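Local coordinates for protein oxalate oxidase 1 (PDB 1FI2) that oxidises oxalate with molecular oxygen to carbon dioxide and hydrogen peroxide, as a secreted manganese enzyme of the barley cell wall that also has superoxide dismutase activity, at residues T84-I89 / I160-L165; H88-A93 / L135-F140. One frame throughout, in Å; residues are numbered along the deposited sequence.

Interaction 1: residues T84-I89 / I160-L165; sequences TNPPHI and IVFVPL. With MN (manganese (II) ion), chain B.
His88 holds CG between its backbone N and carbonyl carbon (chi1 64°), which stands the imidazole off the strand and puts NE2 on the manganese. Ile160 extends CG1 anti to its N (chi1 -179°), and this carries CD1 to within 3.6 Å of His88 CD2. The contact joins the short strand 161-162, outermost in the sheet of this chain, to strand 84-89 in the cupin beta-jellyroll. His88 pairs with Phe162 and Ile89 with Val161, both antiparallel. In the hydrogen-bonded pair, Val161 N donates to Ile89 O (2.8 Å), and Ile89 N returns a bond to Val161 O. Where this strand passes into helix 163-169, Val163 N donates to Pro87 O at 3.1 Å. The Phe162 ring lies on the same side of the sheet as His88. Pro86 CG packs on Phe162 CD2 (3.9 Å), and OD1 of the oxalate-binding Asn85 meets the ring edge at CE2. Ile89 and Val161 lie on the opposite face, where Ile89 also packs on Ile89 of a second subunit. A second bond fixes the rotation of the metal ligand: His88 ND1 donates to Pro86 O (2.8 Å) in the imidazole plane, while His88 NE2 binds manganese at 2.3 Å.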
loop_
_atom_site.group_PDB
_atom_site.type_symbol
_atom_site.label_atom_id
_atom_site.label_comp_id
_atom_site.label_asym_id
_atom_site.label_seq_id
_atom_site.Cartn_x
_atom_site.Cartn_y
_atom_site.Cartn_z
ATOM N N THR A 84 6.452 -17.490 -30.371
ATOM C CA THR A 84 6.554 -16.275 -29.573
ATOM C C THR A 84 5.447 -16.154 -28.538
ATOM O O THR A 84 4.343 -16.658 -28.735
ATOM C CB THR A 84 6.518 -15.056 -30.524
ATOM O OG1 THR A 84 6.709 -13.839 -29.793
ATOM C CG2 THR A 84 5.200 -14.962 -31.281
ATOM N N ASN A 85 5.775 -15.603 -27.380
ATOM C CA ASN A 85 4.786 -15.027 -26.451
ATOM C C ASN A 85 4.849 -13.576 -26.939
ATOM O O ASN A 85 5.895 -12.943 -26.787
ATOM C CB ASN A 85 5.196 -15.227 -25.009
ATOM C CG ASN A 85 4.090 -15.045 -23.991
ATOM O OD1 ASN A 85 2.912 -14.963 -24.336
ATOM N ND2 ASN A 85 4.465 -14.986 -22.718
ATOM N N PRO A 86 3.857 -13.142 -27.706
ATOM C CA PRO A 86 3.869 -11.852 -28.373
ATOM C C PRO A 86 3.955 -10.659 -27.456
ATOM O O PRO A 86 3.718 -10.778 -26.265
ATOM C CB PRO A 86 2.569 -11.849 -29.176
ATOM C CG PRO A 86 1.674 -12.820 -28.491
ATOM C CD PRO A 86 2.590 -13.883 -27.937
ATOM N N PRO A 87 4.333 -9.493 -27.962
ATOM C CA PRO A 87 4.384 -8.275 -27.165
ATOM C C PRO A 87 3.157 -8.141 -26.284
ATOM O O PRO A 87 2.070 -7.972 -26.826
ATOM C CB PRO A 87 4.428 -7.178 -28.225
ATOM C CG PRO A 87 5.186 -7.818 -29.345
ATOM C CD PRO A 87 4.650 -9.236 -29.389
ATOM N N HIS A 88 3.269 -8.171 -24.970
ATOM C CA HIS A 88 2.118 -8.079 -24.075
ATOM C C HIS A 88 2.429 -7.265 -22.831
ATOM O O HIS A 88 3.559 -6.821 -22.621
ATOM C CB HIS A 88 1.626 -9.479 -23.690
ATOM C CG HIS A 88 2.620 -10.269 -22.896
ATOM N ND1 HIS A 88 3.676 -10.931 -23.484
ATOM C CD2 HIS A 88 2.718 -10.494 -21.561
ATOM C CE1 HIS A 88 4.386 -11.536 -22.544
ATOM N NE2 HIS A 88 3.824 -11.288 -21.377
ATOM N N ILE A 89 1.420 -6.992 -22.007
ATOM C CA ILE A 89 1.521 -6.201 -20.788
ATOM C C ILE A 89 0.714 -6.833 -19.655
ATOM O O ILE A 89 -0.381 -7.344 -19.879
ATOM C CB ILE A 89 1.008 -4.761 -21.011
ATOM C CG1 ILE A 89 2.023 -3.936 -21.806
ATOM C CG2 ILE A 89 0.694 -4.022 -19.714
ATOM C CD1 ILE A 89 1.451 -2.972 -22.805
ATOM N N ILE A 160 -3.564 -9.999 -18.425
ATOM C CA ILE A 160 -2.686 -9.969 -19.597
ATOM C C ILE A 160 -3.360 -9.224 -20.743
ATOM O O ILE A 160 -4.497 -9.485 -21.117
ATOM C CB ILE A 160 -2.178 -11.346 -20.031
ATOM C CG1 ILE A 160 -1.243 -11.199 -21.243
ATOM C CG2 ILE A 160 -3.317 -12.285 -20.365
ATOM C CD1 ILE A 160 -0.336 -12.385 -21.473
ATOM N N VAL A 161 -2.640 -8.223 -21.240
ATOM C CA VAL A 161 -3.065 -7.426 -22.382
ATOM C C VAL A 161 -2.196 -7.838 -23.573
ATOM O O VAL A 161 -1.019 -7.470 -23.620
ATOM C CB VAL A 161 -2.910 -5.916 -22.128
ATOM C CG1 VAL A 161 -3.207 -5.097 -23.377
ATOM C CG2 VAL A 161 -3.816 -5.478 -20.985
ATOM N N PHE A 162 -2.699 -8.750 -24.393
ATOM C CA PHE A 162 -1.953 -9.175 -25.581
ATOM C C PHE A 162 -2.067 -8.055 -26.611
ATOM O O PHE A 162 -3.183 -7.737 -27.027
ATOM C CB PHE A 162 -2.495 -10.478 -26.138
ATOM C CG PHE A 162 -2.039 -11.733 -25.458
ATOM C CD1 PHE A 162 -2.937 -12.516 -24.752
ATOM C CD2 PHE A 162 -0.713 -12.135 -25.529
ATOM C CE1 PHE A 162 -2.520 -13.681 -24.129
ATOM C CE2 PHE A 162 -0.293 -13.296 -24.904
ATOM C CZ PHE A 162 -1.199 -14.072 -24.208
ATOM N N VAL A 163 -0.956 -7.446 -27.003
ATOM C CA VAL A 163 -1.031 -6.291 -27.901
ATOM C C VAL A 163 -1.642 -6.553 -29.259
ATOM O O VAL A 163 -2.598 -5.859 -29.638
ATOM C CB VAL A 163 0.320 -5.562 -27.970
ATOM C CG1 VAL A 163 0.231 -4.395 -28.945
ATOM C CG2 VAL A 163 0.713 -5.053 -26.587
ATOM N N PRO A 164 -1.156 -7.514 -30.026
ATOM C CA PRO A 164 -1.702 -7.810 -31.341
ATOM C C PRO A 164 -3.175 -8.177 -31.295
ATOM O O PRO A 164 -4.001 -7.586 -31.998
ATOM C CB PRO A 164 -0.838 -8.951 -31.865
ATOM C CG PRO A 164 0.429 -8.858 -31.080
ATOM C CD PRO A 164 0.003 -8.381 -29.705
ATOM N N LEU A 165 -3.546 -9.119 -30.431
ATOM C CA LEU A 165 -4.940 -9.538 -30.308
ATOM C C LEU A 165 -5.852 -8.412 -29.843
ATOM O O LEU A 165 -6.962 -8.276 -30.368
ATOM C CB LEU A 165 -5.048 -10.753 -29.385
ATOM C CG LEU A 165 -6.446 -11.310 -29.113
ATOM C CD1 LEU A 165 -7.090 -11.826 -30.390
ATOM C CD2 LEU A 165 -6.381 -12.419 -28.068
HETATM MN MN MN B . 4.745 -11.543 -19.316
HETATM O O HOH W 1 3.454 -13.597 -19.106
HETATM O O HOH W 2 6.482 -12.718 -20.082
#

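Interaction 2: residues H88-A93 / L135-F140; sequences HIHPRA and LMHFQF. With MN (manganese (II) ion), chain B.
His88 and His137 converge on one manganese with their rings set obliquely, planes 55° apart and centroids 3.9 Å apart. Each ring has the other's ND1 over one face, offset toward the rim. The two NE2 atoms come close because both bind the metal. His90 meets His137 differently, rim to rim, with His90 CD2 at the edge of the His137 ring, 3.4 Å from His137 CE1. His90 NE2 binds manganese at 2.3 Å and His137 NE2 at 2.2 Å. Glu95 and two waters complete the six ligands of this cupin metal site. His137 places CG between its backbone N and carbonyl carbon (chi1 59°), the same setting as His88, and its ND1 donates to Leu135 O (3.0 Å). His90 ND1 is instead held by Gly159 O. These acceptors fix the rotation of the rings. Leu135 O also receives a bond from water 3, which in turn accepts from His90 N. Gln139 NE2 donates to metal-bound water 2 at 2.8 Å, and its OE1 accepts from Asn85 ND2. Behind the rings, His88 and His137 form an antiparallel hydrogen-bonded pair. On its other side strand 137-141 pairs with strand 103-109, so it lies between 84-89 and 103-109.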
loop_
_atom_site.group_PDB
_atom_site.type_symbol
_atom_site.label_atom_id
_atom_site.label_comp_id
_atom_site.label_asym_id
_atom_site.label_seq_id
_atom_site.Cartn_x
_atom_site.Cartn_y
_atom_site.Cartn_z
ATOM N N HIS A 88 3.269 -8.171 -24.970
ATOM C CA HIS A 88 2.118 -8.079 -24.075
ATOM C C HIS A 88 2.429 -7.265 -22.831
ATOM O O HIS A 88 3.559 -6.821 -22.621
ATOM C CB HIS A 88 1.626 -9.479 -23.690
ATOM C CG HIS A 88 2.620 -10.269 -22.896
ATOM N ND1 HIS A 88 3.676 -10.931 -23.484
ATOM C CD2 HIS A 88 2.718 -10.494 -21.561
ATOM C CE1 HIS A 88 4.386 -11.536 -22.544
ATOM N NE2 HIS A 88 3.824 -11.288 -21.377
ATOM N N ILE A 89 1.420 -6.992 -22.007
ATOM C CA ILE A 89 1.521 -6.201 -20.788
ATOM C C ILE A 89 0.714 -6.833 -19.655
ATOM O O ILE A 89 -0.381 -7.344 -19.879
ATOM C CB ILE A 89 1.008 -4.761 -21.011
ATOM C CG1 ILE A 89 2.023 -3.936 -21.806
ATOM C CG2 ILE A 89 0.694 -4.022 -19.714
ATOM C CD1 ILE A 89 1.451 -2.972 -22.805
ATOM N N HIS A 90 1.239 -6.767 -18.437
ATOM C CA HIS A 90 0.515 -7.139 -17.228
ATOM C C HIS A 90 0.148 -5.846 -16.508
ATOM O O HIS A 90 1.022 -5.153 -15.983
ATOM C CB HIS A 90 1.349 -8.034 -16.294
ATOM C CG HIS A 90 1.829 -9.245 -17.036
ATOM N ND1 HIS A 90 0.972 -10.250 -17.423
ATOM C CD2 HIS A 90 3.049 -9.587 -17.503
ATOM C CE1 HIS A 90 1.642 -11.167 -18.097
ATOM N NE2 HIS A 90 2.906 -10.785 -18.164
ATOM N N PRO A 91 -1.137 -5.500 -16.490
ATOM C CA PRO A 91 -1.597 -4.271 -15.900
ATOM C C PRO A 91 -1.390 -4.132 -14.408
ATOM O O PRO A 91 -1.407 -2.993 -13.926
ATOM C CB PRO A 91 -3.097 -4.224 -16.213
ATOM C CG PRO A 91 -3.482 -5.596 -16.621
ATOM C CD PRO A 91 -2.235 -6.265 -17.130
ATOM N N ARG A 92 -1.325 -5.234 -13.661
ATOM C CA ARG A 92 -1.276 -5.132 -12.206
ATOM C C ARG A 92 -0.115 -5.855 -11.549
ATOM O O ARG A 92 -0.213 -6.181 -10.354
ATOM C CB ARG A 92 -2.623 -5.627 -11.640
ATOM C CG ARG A 92 -3.797 -4.698 -11.912
ATOM C CD ARG A 92 -5.119 -5.283 -11.461
ATOM N NE ARG A 92 -5.430 -6.556 -12.067
ATOM C CZ ARG A 92 -6.029 -6.817 -13.214
ATOM N NH1 ARG A 92 -6.466 -5.855 -14.016
ATOM N NH2 ARG A 92 -6.205 -8.085 -13.559
ATOM N N ALA A 93 1.014 -6.027 -12.246
ATOM C CA ALA A 93 2.139 -6.697 -11.605
ATOM C C ALA A 93 3.464 -6.669 -12.353
ATOM O O ALA A 93 3.534 -6.615 -13.571
ATOM C CB ALA A 93 1.785 -8.178 -11.403
ATOM N N LEU A 135 4.929 -2.697 -18.315
ATOM C CA LEU A 135 5.701 -2.416 -19.520
ATOM C C LEU A 135 5.497 -3.494 -20.577
ATOM O O LEU A 135 5.283 -4.659 -20.241
ATOM C CB LEU A 135 7.188 -2.286 -19.184
ATOM C CG LEU A 135 7.568 -1.169 -18.209
ATOM C CD1 LEU A 135 9.073 -1.130 -17.984
ATOM C CD2 LEU A 135 7.089 0.189 -18.708
ATOM N N MET A 136 5.579 -3.105 -21.844
ATOM C CA MET A 136 5.447 -4.065 -22.942
ATOM C C MET A 136 6.668 -4.978 -23.000
ATOM O O MET A 136 7.800 -4.532 -22.783
ATOM C CB MET A 136 5.231 -3.321 -24.266
ATOM C CG MET A 136 4.727 -4.219 -25.387
ATOM S SD MET A 136 4.590 -3.404 -26.990
ATOM C CE MET A 136 3.483 -2.051 -26.596
ATOM N N HIS A 137 6.447 -6.266 -23.264
ATOM C CA HIS A 137 7.547 -7.229 -23.334
ATOM C C HIS A 137 7.153 -8.443 -24.162
ATOM O O HIS A 137 5.968 -8.637 -24.453
ATOM C CB HIS A 137 7.985 -7.640 -21.925
ATOM C CG HIS A 137 6.914 -8.268 -21.089
ATOM N ND1 HIS A 137 5.825 -7.549 -20.640
ATOM C CD2 HIS A 137 6.754 -9.524 -20.604
ATOM C CE1 HIS A 137 5.049 -8.331 -19.929
ATOM N NE2 HIS A 137 5.573 -9.548 -19.882
ATOM N N PHE A 138 8.127 -9.253 -24.557
ATOM C CA PHE A 138 7.860 -10.440 -25.362
ATOM C C PHE A 138 8.975 -11.472 -25.209
ATOM O O PHE A 138 10.036 -11.161 -24.667
ATOM C CB PHE A 138 7.794 -10.049 -26.850
ATOM C CG PHE A 138 9.080 -9.492 -27.404
ATOM C CD1 PHE A 138 10.070 -10.323 -27.906
ATOM C CD2 PHE A 138 9.297 -8.124 -27.430
ATOM C CE1 PHE A 138 11.246 -9.807 -28.414
ATOM C CE2 PHE A 138 10.475 -7.600 -27.937
ATOM C CZ PHE A 138 11.455 -8.441 -28.426
ATOM N N GLN A 139 8.730 -12.682 -25.692
ATOM C CA GLN A 139 9.717 -13.755 -25.694
ATOM C C GLN A 139 9.644 -14.439 -27.067
ATOM O O GLN A 139 8.558 -14.581 -27.624
ATOM C CB GLN A 139 9.573 -14.798 -24.598
ATOM C CG GLN A 139 9.892 -14.339 -23.182
ATOM C CD GLN A 139 8.657 -13.793 -22.490
ATOM O OE1 GLN A 139 7.537 -14.250 -22.750
ATOM N NE2 GLN A 139 8.828 -12.805 -21.620
ATOM N N PHE A 140 10.788 -14.828 -27.610
ATOM C CA PHE A 140 10.852 -15.474 -28.924
ATOM C C PHE A 140 11.834 -16.639 -28.877
ATOM O O PHE A 140 12.983 -16.453 -28.467
ATOM C CB PHE A 140 11.258 -14.421 -29.954
ATOM C CG PHE A 140 11.318 -14.858 -31.386
ATOM C CD1 PHE A 140 10.165 -15.007 -32.132
ATOM C CD2 PHE A 140 12.539 -15.053 -32.014
ATOM C CE1 PHE A 140 10.214 -15.392 -33.458
ATOM C CE2 PHE A 140 12.601 -15.433 -33.343
ATOM C CZ PHE A 140 11.436 -15.604 -34.065
HETATM MN MN MN B . 4.745 -11.543 -19.316
HETATM O O HOH W 3 3.931 -5.784 -18.007
HETATM O O HOH W 2 6.482 -12.718 -20.082
HETATM O O HOH W 1 3.454 -13.597 -19.106
#

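Both contacts are buried and belong to one sheet, in which strand 84-89 runs between 161-162 and 137-141. They share His88 and Ile89. Interaction 1 is on the side of strand 84-89 next to 161-162, where the sheet ends within this chain and the chain runs on into helix 163-169; its chemistry is backbone pairing and apolar packing, with one metal ligand. Interaction 2 is on the side next to 137-141. It combines a backbone pair with metal binding, supplying three of the four protein ligands, and includes a bridging water and metal-bound waters. The two are joined directly: Thr84 OG1 and Asn85 N both approach Gln139 O, probably as hydrogen bonds. Both contacts also reach a second subunit of the hexamer.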